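Local coordinates for protein carbohydrate deacetylase Agd3 (Neosartorya fumigata, PDB 6NWZ) that probably removes N-acetyl groups from galactosaminogalactan as a zinc-binding carbohydrate esterase required for fungal biofilm formation, at residues S42-Y47 with A232-L237; G48-T53 with L241-R246; A446-G451 with D481-M486; K342-G347 with N440-Q445; A322-G327 with Y358-A363. One frame throughout, in Å; residues are numbered along the deposited sequence.

Contact 1 (S42-Y47 with A232-L237); sequences SGLNAY and AWITWL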
# COMPACT_ATOMS: atom_id res chain seq x y z
N SER A 42 8.28 10.82 1.27
CA SER A 42 7.27 9.76 1.29
C SER A 42 7.72 8.56 0.47
O SER A 42 7.52 7.40 0.88
CB SER A 42 5.93 10.29 0.78
OG SER A 42 6.02 10.70 -0.58
N GLY A 43 8.34 8.80 -0.68
CA GLY A 43 8.83 7.69 -1.49
C GLY A 43 10.00 6.98 -0.86
O GLY A 43 10.06 5.75 -0.85
N LEU A 44 10.95 7.74 -0.31
CA LEU A 44 12.07 7.13 0.39
C LEU A 44 11.59 6.35 1.61
O LEU A 44 12.08 5.26 1.89
CB LEU A 44 13.09 8.20 0.79
CG LEU A 44 13.69 9.01 -0.35
CD1 LEU A 44 14.48 10.17 0.21
CD2 LEU A 44 14.58 8.15 -1.23
N ASN A 45 10.61 6.91 2.34
CA ASN A 45 10.06 6.21 3.50
C ASN A 45 9.37 4.92 3.09
O ASN A 45 9.45 3.91 3.80
CB ASN A 45 9.08 7.13 4.24
CG ASN A 45 8.54 6.51 5.52
OD1 ASN A 45 9.24 5.79 6.22
ND2 ASN A 45 7.27 6.79 5.83
N ALA A 46 8.68 4.93 1.95
CA ALA A 46 7.99 3.73 1.48
C ALA A 46 8.99 2.62 1.17
O ALA A 46 8.77 1.46 1.52
CB ALA A 46 7.14 4.05 0.26
N TYR A 47 10.10 2.97 0.52
CA TYR A 47 11.15 1.99 0.26
C TYR A 47 11.87 1.59 1.54
O TYR A 47 12.42 0.48 1.61
CB TYR A 47 12.16 2.54 -0.74
CG TYR A 47 11.76 2.45 -2.19
CD1 TYR A 47 10.79 3.29 -2.72
CD2 TYR A 47 12.36 1.53 -3.04
CE1 TYR A 47 10.42 3.22 -4.05
CE2 TYR A 47 12.00 1.44 -4.37
CZ TYR A 47 11.03 2.29 -4.87
OH TYR A 47 10.67 2.22 -6.19
N ALA A 232 11.20 6.42 -10.68
CA ALA A 232 12.29 6.67 -11.62
C ALA A 232 13.46 7.35 -10.92
O ALA A 232 14.60 6.87 -11.01
CB ALA A 232 11.78 7.50 -12.79
N TRP A 233 13.21 8.45 -10.21
CA TRP A 233 14.33 9.19 -9.64
C TRP A 233 14.90 8.51 -8.41
O TRP A 233 16.10 8.66 -8.13
CB TRP A 233 13.93 10.65 -9.33
CG TRP A 233 12.94 10.88 -8.21
CD1 TRP A 233 11.61 11.16 -8.35
CD2 TRP A 233 13.21 10.90 -6.80
NE1 TRP A 233 11.03 11.34 -7.11
CE2 TRP A 233 11.99 11.19 -6.15
CE3 TRP A 233 14.35 10.70 -6.02
CZ2 TRP A 233 11.89 11.27 -4.76
CZ3 TRP A 233 14.25 10.78 -4.64
CH2 TRP A 233 13.02 11.06 -4.02
N ILE A 234 14.10 7.73 -7.68
CA ILE A 234 14.63 6.98 -6.55
C ILE A 234 15.58 5.88 -7.03
O ILE A 234 16.69 5.73 -6.51
CB ILE A 234 13.50 6.40 -5.69
CG1 ILE A 234 12.71 7.52 -5.01
CG2 ILE A 234 14.05 5.42 -4.66
CD1 ILE A 234 11.54 7.04 -4.20
N THR A 235 15.15 5.11 -8.03
CA THR A 235 16.00 4.05 -8.56
C THR A 235 17.26 4.61 -9.20
O THR A 235 18.35 4.03 -9.06
CB THR A 235 15.23 3.21 -9.59
OG1 THR A 235 13.98 2.78 -9.03
CG2 THR A 235 16.04 1.99 -9.98
N TRP A 236 17.14 5.74 -9.90
CA TRP A 236 18.31 6.35 -10.52
C TRP A 236 19.24 6.96 -9.48
O TRP A 236 20.46 6.82 -9.58
CB TRP A 236 17.87 7.41 -11.53
CG TRP A 236 19.00 8.10 -12.22
CD1 TRP A 236 19.68 7.66 -13.32
CD2 TRP A 236 19.59 9.36 -11.86
NE1 TRP A 236 20.66 8.56 -13.66
CE2 TRP A 236 20.63 9.61 -12.78
CE3 TRP A 236 19.35 10.29 -10.85
CZ2 TRP A 236 21.41 10.76 -12.73
CZ3 TRP A 236 20.13 11.43 -10.79
CH2 TRP A 236 21.15 11.66 -11.73
N LEU A 237 18.68 7.62 -8.47
CA LEU A 237 19.51 8.27 -7.45
C LEU A 237 20.33 7.25 -6.67
O LEU A 237 21.46 7.54 -6.27
CB LEU A 237 18.65 9.08 -6.49
CG LEU A 237 19.37 9.93 -5.46
CD1 LEU A 237 20.21 10.98 -6.16
CD2 LEU A 237 18.36 10.57 -4.53
O HOH W 1 12.45 0.56 -8.05
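Gly43 of helix 34-47 lies against the tip of Ile234 on helix 224-237, and around this pair two buried helices of the carbohydrate-binding module pack at a crossing angle of -66°. Their short axes are 10.7 Å apart at closest approach. Gly43 comes first along the segment: having no side chain, it exposes its backbone, and Ile234 CD1 settles 3.7 Å from Gly43 C, a place that a beta carbon would otherwise fill. Leu44, one residue on, bends its branched end toward the other helix, so that CD2 lies near Ile234 CG1 while CG approaches CH2 of the Trp233 indole at 4.3 Å. Leucine suits the site because its branched end can touch Ile234 and Trp233 at once; Leu44 also touches Ile27 and Val29 of strand 22-31. Tyr47 offers Ile234 a flat ring face while its hydroxyl reaches His231 and a water. Ile234 carries CG2 anti to its backbone N and CG1 anti to its carbonyl carbon (chi1 -67°), an arrangement that lets its two branches work separately: CD1 reaches Gly43, and CG2 sits over the centre of the Tyr47 ring in a CH-pi contact, 4.2 Å from the centroid. The phenol oxygen is hydrogen-bonded to His231 ND1, and Thr235 OG1 to His231 O. The water completes the polar edge, 3.1 Å from Tyr47 OH and 2.9 Å from Thr235 OG1, to which it donates.

Contact 2 (G48-T53 with L241-R246); sequences GIPYTT and LYAGHR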
# COMPACT_ATOMS: atom_id res chain seq x y z
N GLY A 48 11.89 2.46 2.54
CA GLY A 48 12.71 2.25 3.72
C GLY A 48 14.10 2.81 3.61
O GLY A 48 14.98 2.42 4.39
N ILE A 49 14.34 3.72 2.66
CA ILE A 49 15.66 4.28 2.39
C ILE A 49 15.96 5.37 3.41
O ILE A 49 15.19 6.34 3.53
CB ILE A 49 15.73 4.83 0.96
CG1 ILE A 49 15.72 3.67 -0.04
CG2 ILE A 49 16.96 5.71 0.79
CD1 ILE A 49 15.53 4.09 -1.47
N PRO A 50 17.05 5.26 4.16
CA PRO A 50 17.39 6.31 5.13
C PRO A 50 17.65 7.65 4.45
O PRO A 50 18.30 7.72 3.40
CB PRO A 50 18.66 5.77 5.81
CG PRO A 50 18.60 4.30 5.61
CD PRO A 50 17.94 4.09 4.28
N TYR A 51 17.12 8.71 5.05
CA TYR A 51 17.23 10.04 4.47
C TYR A 51 17.34 11.08 5.58
O TYR A 51 16.97 10.83 6.73
CB TYR A 51 16.02 10.37 3.58
CG TYR A 51 14.70 10.36 4.32
CD1 TYR A 51 14.21 11.51 4.93
CD2 TYR A 51 13.94 9.20 4.41
CE1 TYR A 51 13.00 11.51 5.60
CE2 TYR A 51 12.73 9.19 5.08
CZ TYR A 51 12.27 10.34 5.68
OH TYR A 51 11.07 10.33 6.35
N THR A 52 17.86 12.25 5.21
CA THR A 52 17.95 13.40 6.10
C THR A 52 17.28 14.59 5.43
O THR A 52 17.50 14.84 4.24
CB THR A 52 19.41 13.74 6.43
OG1 THR A 52 20.04 12.59 7.02
CG2 THR A 52 19.49 14.90 7.40
N THR A 53 16.45 15.31 6.18
CA THR A 53 15.70 16.44 5.64
C THR A 53 16.34 17.75 6.09
O THR A 53 16.55 17.97 7.28
CB THR A 53 14.24 16.39 6.09
OG1 THR A 53 13.63 15.17 5.64
CG2 THR A 53 13.47 17.56 5.50
N LEU A 241 20.75 0.38 -5.70
CA LEU A 241 21.42 -0.21 -4.55
C LEU A 241 21.13 0.64 -3.33
O LEU A 241 21.51 1.82 -3.29
CB LEU A 241 22.93 -0.32 -4.81
CG LEU A 241 23.83 -0.94 -3.74
CD1 LEU A 241 23.46 -2.40 -3.51
CD2 LEU A 241 25.28 -0.82 -4.18
N TYR A 242 20.47 0.06 -2.33
CA TYR A 242 20.01 0.84 -1.18
C TYR A 242 19.57 -0.10 -0.07
O TYR A 242 19.28 -1.28 -0.29
CB TYR A 242 18.85 1.77 -1.56
CG TYR A 242 17.68 1.06 -2.21
CD1 TYR A 242 16.66 0.52 -1.44
CD2 TYR A 242 17.60 0.92 -3.59
CE1 TYR A 242 15.59 -0.14 -2.03
CE2 TYR A 242 16.55 0.27 -4.18
CZ TYR A 242 15.54 -0.26 -3.40
OH TYR A 242 14.49 -0.91 -4.00
N ALA A 243 19.52 0.45 1.14
CA ALA A 243 18.90 -0.24 2.27
C ALA A 243 17.40 -0.01 2.16
O ALA A 243 16.90 1.07 2.47
CB ALA A 243 19.45 0.27 3.59
N GLY A 244 16.68 -1.02 1.67
CA GLY A 244 15.25 -0.86 1.50
C GLY A 244 14.65 -2.09 0.86
O GLY A 244 15.28 -3.14 0.76
N HIS A 245 13.41 -1.92 0.39
CA HIS A 245 12.60 -3.04 -0.07
C HIS A 245 11.36 -2.56 -0.81
O HIS A 245 10.55 -1.80 -0.25
CB HIS A 245 12.21 -3.91 1.14
CG HIS A 245 11.32 -5.06 0.81
ND1 HIS A 245 11.61 -5.98 -0.18
CD2 HIS A 245 10.14 -5.45 1.35
CE1 HIS A 245 10.65 -6.88 -0.24
NE2 HIS A 245 9.74 -6.58 0.68
N ARG A 246 11.19 -2.99 -2.06
CA ARG A 246 10.06 -2.60 -2.91
C ARG A 246 9.14 -3.79 -3.12
O ARG A 246 9.43 -4.67 -3.94
CB ARG A 246 10.54 -2.06 -4.25
CG ARG A 246 9.40 -1.65 -5.18
CD ARG A 246 9.87 -1.45 -6.60
NE ARG A 246 10.05 -2.71 -7.31
CZ ARG A 246 10.77 -2.86 -8.42
NH1 ARG A 246 11.39 -1.82 -8.96
NH2 ARG A 246 10.86 -4.05 -9.00
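Ile49 and Tyr242 meet because their first torsions turn them onto one another: Ile49 holds CG1 anti to the carbonyl carbon (chi1 -70°), with an extended chi2 that carries CD1 outward, while Tyr242 places CG between its own N and carbonyl carbon (chi1 55°). The two side chains cross at about a right angle. CD1 of the isoleucine then rests over a face of the phenol ring, 4.1 Å from its centroid, as a CH-pi contact, and Ile49 CG1 approaches Tyr242 CD1 at 3.6 Å. The longer arm of isoleucine suits this place, since CG1 and CD1 can both reach the ring.

Backbone closeness does the rest. Gly48 CA and Gly244 CA are 4.6 Å apart, a proximity that two glycines permit; Gly244, having no side chain, lies close beside both the Tyr242 ring edge and Gly48. Gly48 also has positive phi, as the C-prime residue of the Schellman motif that ends helix 34-47, with Ile49 N bonded to Leu44 O. Beyond it, Ile49 CA directs its hydrogen at Ala243 O, 3.4 Å away, and Pro50 CD packs by the same oxygen and 4.2 Å from Ala243 CB, the proline ring serving as an apolar surface.

The contact thus lies where the chain leaves helix 34-47 for strand 51-55, which pairs in parallel with strand 22-31. The loop 241-246 makes a backbone hydrogen bond from Tyr242 to Thr642 of strand 639-643, and Arg246 forms a salt bridge with Asp661.

Contact 3 (A446-G451 with D481-M486); sequences AWWDNG and DGFAGM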
# COMPACT_ATOMS: atom_id res chain seq x y z
N ALA A 446 -11.14 -9.45 25.68
CA ALA A 446 -11.77 -10.70 25.27
C ALA A 446 -11.07 -11.28 24.04
O ALA A 446 -10.88 -12.50 23.94
CB ALA A 446 -13.26 -10.49 25.00
N TRP A 447 -10.69 -10.42 23.09
CA TRP A 447 -9.86 -10.88 21.97
C TRP A 447 -8.56 -11.46 22.49
O TRP A 447 -8.17 -12.57 22.10
CB TRP A 447 -9.55 -9.73 21.01
CG TRP A 447 -10.72 -8.98 20.44
CD1 TRP A 447 -12.04 -9.18 20.70
CD2 TRP A 447 -10.66 -7.91 19.49
NE1 TRP A 447 -12.81 -8.29 19.99
CE2 TRP A 447 -11.98 -7.50 19.23
CE3 TRP A 447 -9.61 -7.25 18.83
CZ2 TRP A 447 -12.28 -6.47 18.35
CZ3 TRP A 447 -9.91 -6.23 17.96
CH2 TRP A 447 -11.24 -5.85 17.72
N TRP A 448 -7.87 -10.73 23.36
CA TRP A 448 -6.55 -11.14 23.81
C TRP A 448 -6.60 -12.41 24.64
O TRP A 448 -5.66 -13.20 24.62
CB TRP A 448 -5.89 -10.01 24.60
CG TRP A 448 -4.45 -10.27 24.93
CD1 TRP A 448 -3.96 -11.08 25.91
CD2 TRP A 448 -3.32 -9.70 24.27
NE1 TRP A 448 -2.59 -11.06 25.90
CE2 TRP A 448 -2.17 -10.22 24.90
CE3 TRP A 448 -3.15 -8.81 23.20
CZ2 TRP A 448 -0.88 -9.87 24.51
CZ3 TRP A 448 -1.88 -8.47 22.81
CH2 TRP A 448 -0.75 -9.00 23.46
N ASP A 449 -7.68 -12.61 25.40
CA ASP A 449 -7.79 -13.82 26.20
C ASP A 449 -7.95 -15.06 25.33
O ASP A 449 -7.65 -16.17 25.78
CB ASP A 449 -8.94 -13.68 27.20
CG ASP A 449 -8.65 -12.64 28.27
OD1 ASP A 449 -7.52 -12.11 28.30
OD2 ASP A 449 -9.56 -12.36 29.09
N ASN A 450 -8.42 -14.90 24.10
CA ASN A 450 -8.26 -15.92 23.07
C ASN A 450 -7.00 -15.58 22.26
O ASN A 450 -6.31 -14.60 22.53
CB ASN A 450 -9.51 -16.01 22.22
CG ASN A 450 -10.76 -16.32 23.04
OD1 ASN A 450 -11.09 -17.49 23.27
ND2 ASN A 450 -11.45 -15.28 23.49
N GLY A 451 -6.70 -16.39 21.26
CA GLY A 451 -5.42 -16.22 20.57
C GLY A 451 -5.20 -14.96 19.76
O GLY A 451 -4.26 -14.91 18.97
N ASP A 481 -8.11 3.59 24.08
CA ASP A 481 -8.89 2.44 23.65
C ASP A 481 -9.29 1.50 24.78
O ASP A 481 -9.95 0.49 24.51
CB ASP A 481 -8.12 1.66 22.58
CG ASP A 481 -7.57 2.56 21.49
OD1 ASP A 481 -8.37 3.23 20.81
OD2 ASP A 481 -6.33 2.61 21.32
N GLY A 482 -8.92 1.81 26.02
CA GLY A 482 -9.23 0.95 27.15
C GLY A 482 -8.36 -0.28 27.28
O GLY A 482 -8.49 -1.01 28.27
N PHE A 483 -7.47 -0.53 26.32
CA PHE A 483 -6.61 -1.70 26.33
C PHE A 483 -5.36 -1.37 25.52
O PHE A 483 -5.44 -0.66 24.52
CB PHE A 483 -7.32 -2.93 25.75
CG PHE A 483 -6.44 -4.15 25.63
CD1 PHE A 483 -5.73 -4.40 24.47
CD2 PHE A 483 -6.36 -5.05 26.67
CE1 PHE A 483 -4.93 -5.52 24.35
CE2 PHE A 483 -5.56 -6.18 26.56
CZ PHE A 483 -4.85 -6.42 25.40
N ALA A 484 -4.22 -1.88 25.97
CA ALA A 484 -2.94 -1.58 25.34
C ALA A 484 -2.32 -2.86 24.79
O ALA A 484 -2.30 -3.89 25.47
CB ALA A 484 -1.98 -0.92 26.33
N GLY A 485 -1.81 -2.78 23.57
CA GLY A 485 -1.03 -3.85 22.97
C GLY A 485 -1.61 -4.43 21.70
O GLY A 485 -0.88 -5.12 20.96
N MET A 486 -2.88 -4.19 21.41
CA MET A 486 -3.48 -4.75 20.21
C MET A 486 -3.00 -4.00 18.98
O MET A 486 -2.99 -2.76 18.96
CB MET A 486 -5.01 -4.70 20.29
CG MET A 486 -5.71 -5.64 19.33
SD MET A 486 -5.60 -7.38 19.80
CE MET A 486 -6.41 -7.35 21.39
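Trp448 and Phe483 form the outer half of an apolar contact in the deacetylase domain, where the C-terminal end of helix 441-449 packs on the loop that leads into strand 487-492. The two aromatic side chains cross at about a right angle, with ring planes at 51° and centroids 5.7 Å apart, an oblique pairing. Its closest point is Phe483 CZ to Trp448 CE3, 3.7 Å, and the same CZ also lies near Trp448 CB and CD2. Both residues hold CG anti to the backbone N (chi1 -171° in Trp448, 175° in Phe483), which directs the rings toward each other.

Met486 supplies the inner half. Its chain folds back at chi2 and chi3, and the methyl CE enters between the two tryptophans, 4.0 Å from Trp447 CB and 4.0 Å from Trp448 CE3; at Trp448 it comes to the ring edge. A flexible thioether suits the place because it can bend to touch both indoles. Gly485, which adopts a positive phi, brings its carbonyl O to the edge of Trp448 at CZ3.

The indole nitrogen of Trp447, NE1, is hydrogen-bonded to Gln395 OE1. Separately, the Trp448 ring has a cation-pi contact with Arg453. Between the segments, then, adhesion comes from dispersion and the hydrophobic effect, with aromatic and sulfur-bearing groups matching each other by shape and little directional chemistry fixing their exact angle.

Contact 4 (K342-G347 with N440-Q445); sequences KPLGTG and NGDALQ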
# COMPACT_ATOMS: atom_id res chain seq x y z
N LYS A 342 -16.07 2.72 25.40
CA LYS A 342 -16.95 2.22 26.45
C LYS A 342 -16.25 2.27 27.80
O LYS A 342 -15.10 1.82 27.91
CB LYS A 342 -17.40 0.79 26.15
CG LYS A 342 -18.57 0.34 27.01
CD LYS A 342 -18.62 -1.17 27.18
CE LYS A 342 -17.58 -1.64 28.18
NZ LYS A 342 -17.78 -3.06 28.57
N PRO A 343 -16.88 2.83 28.83
CA PRO A 343 -16.31 2.74 30.17
C PRO A 343 -16.18 1.29 30.60
O PRO A 343 -17.13 0.51 30.50
CB PRO A 343 -17.31 3.51 31.04
CG PRO A 343 -18.04 4.39 30.08
CD PRO A 343 -18.11 3.63 28.80
N LEU A 344 -14.99 0.93 31.07
CA LEU A 344 -14.70 -0.46 31.42
C LEU A 344 -15.64 -0.95 32.52
O LEU A 344 -15.93 -0.23 33.48
CB LEU A 344 -13.24 -0.59 31.87
CG LEU A 344 -12.18 0.01 30.95
CD1 LEU A 344 -10.85 0.09 31.68
CD2 LEU A 344 -12.04 -0.80 29.68
N GLY A 345 -16.11 -2.19 32.37
CA GLY A 345 -16.95 -2.82 33.36
C GLY A 345 -18.44 -2.64 33.16
O GLY A 345 -19.22 -3.28 33.88
N THR A 346 -18.86 -1.80 32.22
CA THR A 346 -20.27 -1.53 32.00
C THR A 346 -20.80 -2.39 30.85
O THR A 346 -20.11 -3.28 30.34
CB THR A 346 -20.49 -0.04 31.74
OG1 THR A 346 -19.91 0.31 30.47
CG2 THR A 346 -19.85 0.79 32.84
N GLY A 347 -22.03 -2.11 30.42
CA GLY A 347 -22.67 -2.84 29.35
C GLY A 347 -23.62 -3.91 29.87
O GLY A 347 -23.69 -4.21 31.06
N ASN A 440 -13.35 -0.33 22.95
CA ASN A 440 -13.89 -1.04 24.09
C ASN A 440 -12.77 -1.88 24.69
O ASN A 440 -12.37 -2.89 24.11
CB ASN A 440 -15.07 -1.90 23.66
CG ASN A 440 -15.78 -2.57 24.82
OD1 ASN A 440 -15.18 -2.83 25.86
ND2 ASN A 440 -17.07 -2.85 24.64
N GLY A 441 -12.27 -1.47 25.85
CA GLY A 441 -11.19 -2.21 26.48
C GLY A 441 -11.59 -3.62 26.86
O GLY A 441 -10.79 -4.56 26.73
N ASP A 442 -12.82 -3.80 27.35
CA ASP A 442 -13.28 -5.14 27.73
C ASP A 442 -13.36 -6.05 26.52
O ASP A 442 -13.15 -7.27 26.64
CB ASP A 442 -14.65 -5.06 28.41
CG ASP A 442 -14.65 -4.15 29.62
OD1 ASP A 442 -13.56 -3.88 30.16
OD2 ASP A 442 -15.75 -3.71 30.02
N ALA A 443 -13.68 -5.50 25.35
CA ALA A 443 -13.73 -6.30 24.13
C ALA A 443 -12.33 -6.70 23.69
O ALA A 443 -12.07 -7.87 23.39
CB ALA A 443 -14.45 -5.53 23.03
N LEU A 444 -11.40 -5.74 23.67
CA LEU A 444 -10.02 -6.04 23.27
C LEU A 444 -9.38 -7.07 24.19
O LEU A 444 -8.57 -7.89 23.75
CB LEU A 444 -9.19 -4.76 23.24
CG LEU A 444 -9.66 -3.65 22.30
CD1 LEU A 444 -8.81 -2.40 22.46
CD2 LEU A 444 -9.63 -4.12 20.86
N GLN A 445 -9.73 -7.05 25.48
CA GLN A 445 -9.25 -8.08 26.40
C GLN A 445 -9.86 -9.43 26.07
O GLN A 445 -9.19 -10.47 26.17
CB GLN A 445 -9.55 -7.68 27.84
CG GLN A 445 -8.95 -8.61 28.89
CD GLN A 445 -7.44 -8.47 29.01
OE1 GLN A 445 -6.93 -7.39 29.29
NE2 GLN A 445 -6.73 -9.57 28.78
O HOH W 2 -17.87 -5.77 30.92
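Lys342 and Asp442 make the tight part of this contact. The lysine bends at chi3 so that NZ reaches Asp442 OD2 at 2.6 Å, a salt bridge made on the anti side of the oxygen, somewhat out of the carboxylate plane. On the syn side the same oxygen takes a nearly straight hydrogen bond (170°) from Gly345 N, 2.8 Å away. Two protein donors thus grip one atom. The lysine's aliphatic stem crosses the amide of Asn440 obliquely, CD being 3.4 Å from Asn440 ND2. Asn440 is the N-cap of helix 441-449, its OD1 accepting from Ala443 N, and its ND2 bonds to Ala398 O.

The rim is exposed. There the type II turn from Pro343 to Thr346, with glycine at the positive-phi position, faces solvent, and a water reaches Asp442 OD2 as a third donor. Leu344, though exposed, still lays CD2 on Gly441 CA at 3.6 Å, where glycine has no side chain to bar it.

Lys342 NZ also donates to Thr346 O and Ala398 O, so the ammonium is shared between a charge and two carbonyls. Lying in the first turn of the helix, the Asp442 carboxylate is probably further stabilised by the helix dipole, which would lower its pKa.

Contact 5 (A322-G327 with Y358-A363); sequences ACNGGG and YDWTVA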
# COMPACT_ATOMS: atom_id res chain seq x y z
N ALA A 322 -32.21 -30.04 13.99
CA ALA A 322 -30.86 -30.56 13.87
C ALA A 322 -29.80 -29.60 14.38
O ALA A 322 -28.62 -29.97 14.44
CB ALA A 322 -30.56 -30.92 12.41
N CYS A 323 -30.18 -28.37 14.74
CA CYS A 323 -29.23 -27.35 15.17
C CYS A 323 -29.62 -26.76 16.52
O CYS A 323 -29.46 -25.56 16.76
CB CYS A 323 -29.11 -26.24 14.12
SG CYS A 323 -28.48 -26.77 12.50
N ASN A 324 -30.14 -27.60 17.41
CA ASN A 324 -30.50 -27.20 18.77
C ASN A 324 -31.50 -26.05 18.79
O ASN A 324 -31.51 -25.23 19.72
CB ASN A 324 -29.26 -26.82 19.59
CG ASN A 324 -28.19 -27.90 19.56
OD1 ASN A 324 -28.50 -29.08 19.43
ND2 ASN A 324 -26.94 -27.48 19.68
N GLY A 325 -32.37 -25.96 17.78
CA GLY A 325 -33.34 -24.89 17.70
C GLY A 325 -32.91 -23.69 16.89
O GLY A 325 -33.77 -22.88 16.52
N GLY A 326 -31.62 -23.55 16.59
CA GLY A 326 -31.13 -22.45 15.80
C GLY A 326 -29.84 -21.91 16.38
O GLY A 326 -29.29 -22.45 17.33
N GLY A 327 -29.37 -20.81 15.79
CA GLY A 327 -28.16 -20.15 16.23
C GLY A 327 -28.41 -19.11 17.30
O GLY A 327 -29.47 -19.07 17.93
N TYR A 358 -20.03 -23.53 22.26
CA TYR A 358 -20.38 -24.04 20.94
C TYR A 358 -20.71 -25.52 21.02
O TYR A 358 -19.87 -26.33 21.40
CB TYR A 358 -19.23 -23.80 19.96
CG TYR A 358 -19.58 -24.19 18.54
CD1 TYR A 358 -19.42 -25.49 18.09
CD2 TYR A 358 -20.08 -23.25 17.65
CE1 TYR A 358 -19.75 -25.85 16.80
CE2 TYR A 358 -20.41 -23.60 16.35
CZ TYR A 358 -20.24 -24.91 15.93
OH TYR A 358 -20.57 -25.27 14.65
N ASP A 359 -21.95 -25.87 20.66
CA ASP A 359 -22.45 -27.22 20.86
C ASP A 359 -23.28 -27.70 19.68
O ASP A 359 -24.21 -28.50 19.86
CB ASP A 359 -23.27 -27.33 22.14
CG ASP A 359 -24.37 -26.28 22.23
OD1 ASP A 359 -24.76 -25.71 21.19
OD2 ASP A 359 -24.85 -26.02 23.36
N TRP A 360 -22.98 -27.24 18.47
CA TRP A 360 -23.76 -27.63 17.31
C TRP A 360 -23.10 -28.82 16.61
O TRP A 360 -21.88 -28.99 16.63
CB TRP A 360 -23.92 -26.46 16.34
CG TRP A 360 -24.93 -25.45 16.80
CD1 TRP A 360 -26.28 -25.52 16.64
CD2 TRP A 360 -24.67 -24.23 17.50
NE1 TRP A 360 -26.88 -24.41 17.20
CE2 TRP A 360 -25.91 -23.60 17.73
CE3 TRP A 360 -23.50 -23.60 17.96
CZ2 TRP A 360 -26.02 -22.38 18.40
CZ3 TRP A 360 -23.62 -22.38 18.62
CH2 TRP A 360 -24.87 -21.79 18.83
N THR A 361 -23.94 -29.64 15.98
CA THR A 361 -23.49 -30.86 15.33
C THR A 361 -22.80 -30.55 14.00
O THR A 361 -23.10 -29.56 13.34
CB THR A 361 -24.68 -31.78 15.08
OG1 THR A 361 -25.47 -31.87 16.27
CG2 THR A 361 -24.21 -33.18 14.68
N VAL A 362 -21.87 -31.43 13.63
CA VAL A 362 -21.32 -31.39 12.28
C VAL A 362 -22.44 -31.56 11.26
O VAL A 362 -22.49 -30.84 10.25
CB VAL A 362 -20.23 -32.47 12.11
CG1 VAL A 362 -19.89 -32.65 10.64
CG2 VAL A 362 -18.98 -32.08 12.89
N ALA A 363 -23.35 -32.50 11.51
CA ALA A 363 -24.48 -32.71 10.61
C ALA A 363 -25.34 -31.46 10.49
O ALA A 363 -25.90 -31.18 9.43
CB ALA A 363 -25.33 -33.89 11.08
O HOH W 3 -27.92 -32.53 14.61
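Trp360 presents the edge of its indole to a type I' beta turn, Cys323 to Gly326, in a disulfide-braced loop region of the deacetylase domain. NE1 points into the turn, and its single N-H is bifurcated between Gly326 O at 3.1 Å and, weakly, Cys323 O at 2.9 Å. The first acceptor lies near the ring plane, although the indole nitrogen stands well above the plane of that carbonyl. Tryptophan suits the place because one flat group can bring a single N-H to two backbone oxygens while its carbons pack, CD1 on Cys323 CB and CZ2 on Gly327 CA.

Asn324 approaches from a different side, its ND2 over a face of the indole. With CG anti to the carbonyl carbon (chi1 -52°), its amide extends to Asp359, where ND2 bonds to Asp359 O, 2.9 Å away in the plane of the amide, and weakly to Asp359 OD1. Amide and carboxylate stand almost perpendicular, at 89°. Asparagine is apt here also because it tolerates the left-handed backbone angles this turn demands, and glycine follows at Gly325 with positive phi again.

The disulfide from Cys323 SG to Cys364 ties the turn to helix 362-366 just past the second segment. Ile310 of helix 306-313 touches both Cys323 and Trp360. At the outer end a water donates to Ala322 O at 2.7 Å and sits 3.0 Å from Thr361 OG1.

Overall arrangement
Contact 1 lies on the opposite side of the chain's centre from contacts 3, 4 and 5. Contacts 1 and 2, with centres 7 Å apart, are one continuous unit: helix 34-47 runs directly into strand 51-55, the segments of the two contacts alternate along the chain, and Tyr47 O probably bonds to His245 N. Contacts 3 and 4 share helix 441-449, their centres 10 Å apart; contact 4 holds its beginning and contact 3 its end. Contacts 4 and 5 have centres about 30 Å apart, yet their segments interleave in sequence. The carbohydrate-binding and deacetylase regions are thus each packed through their own contacts, with loop 241-246 linking to the C-terminal region.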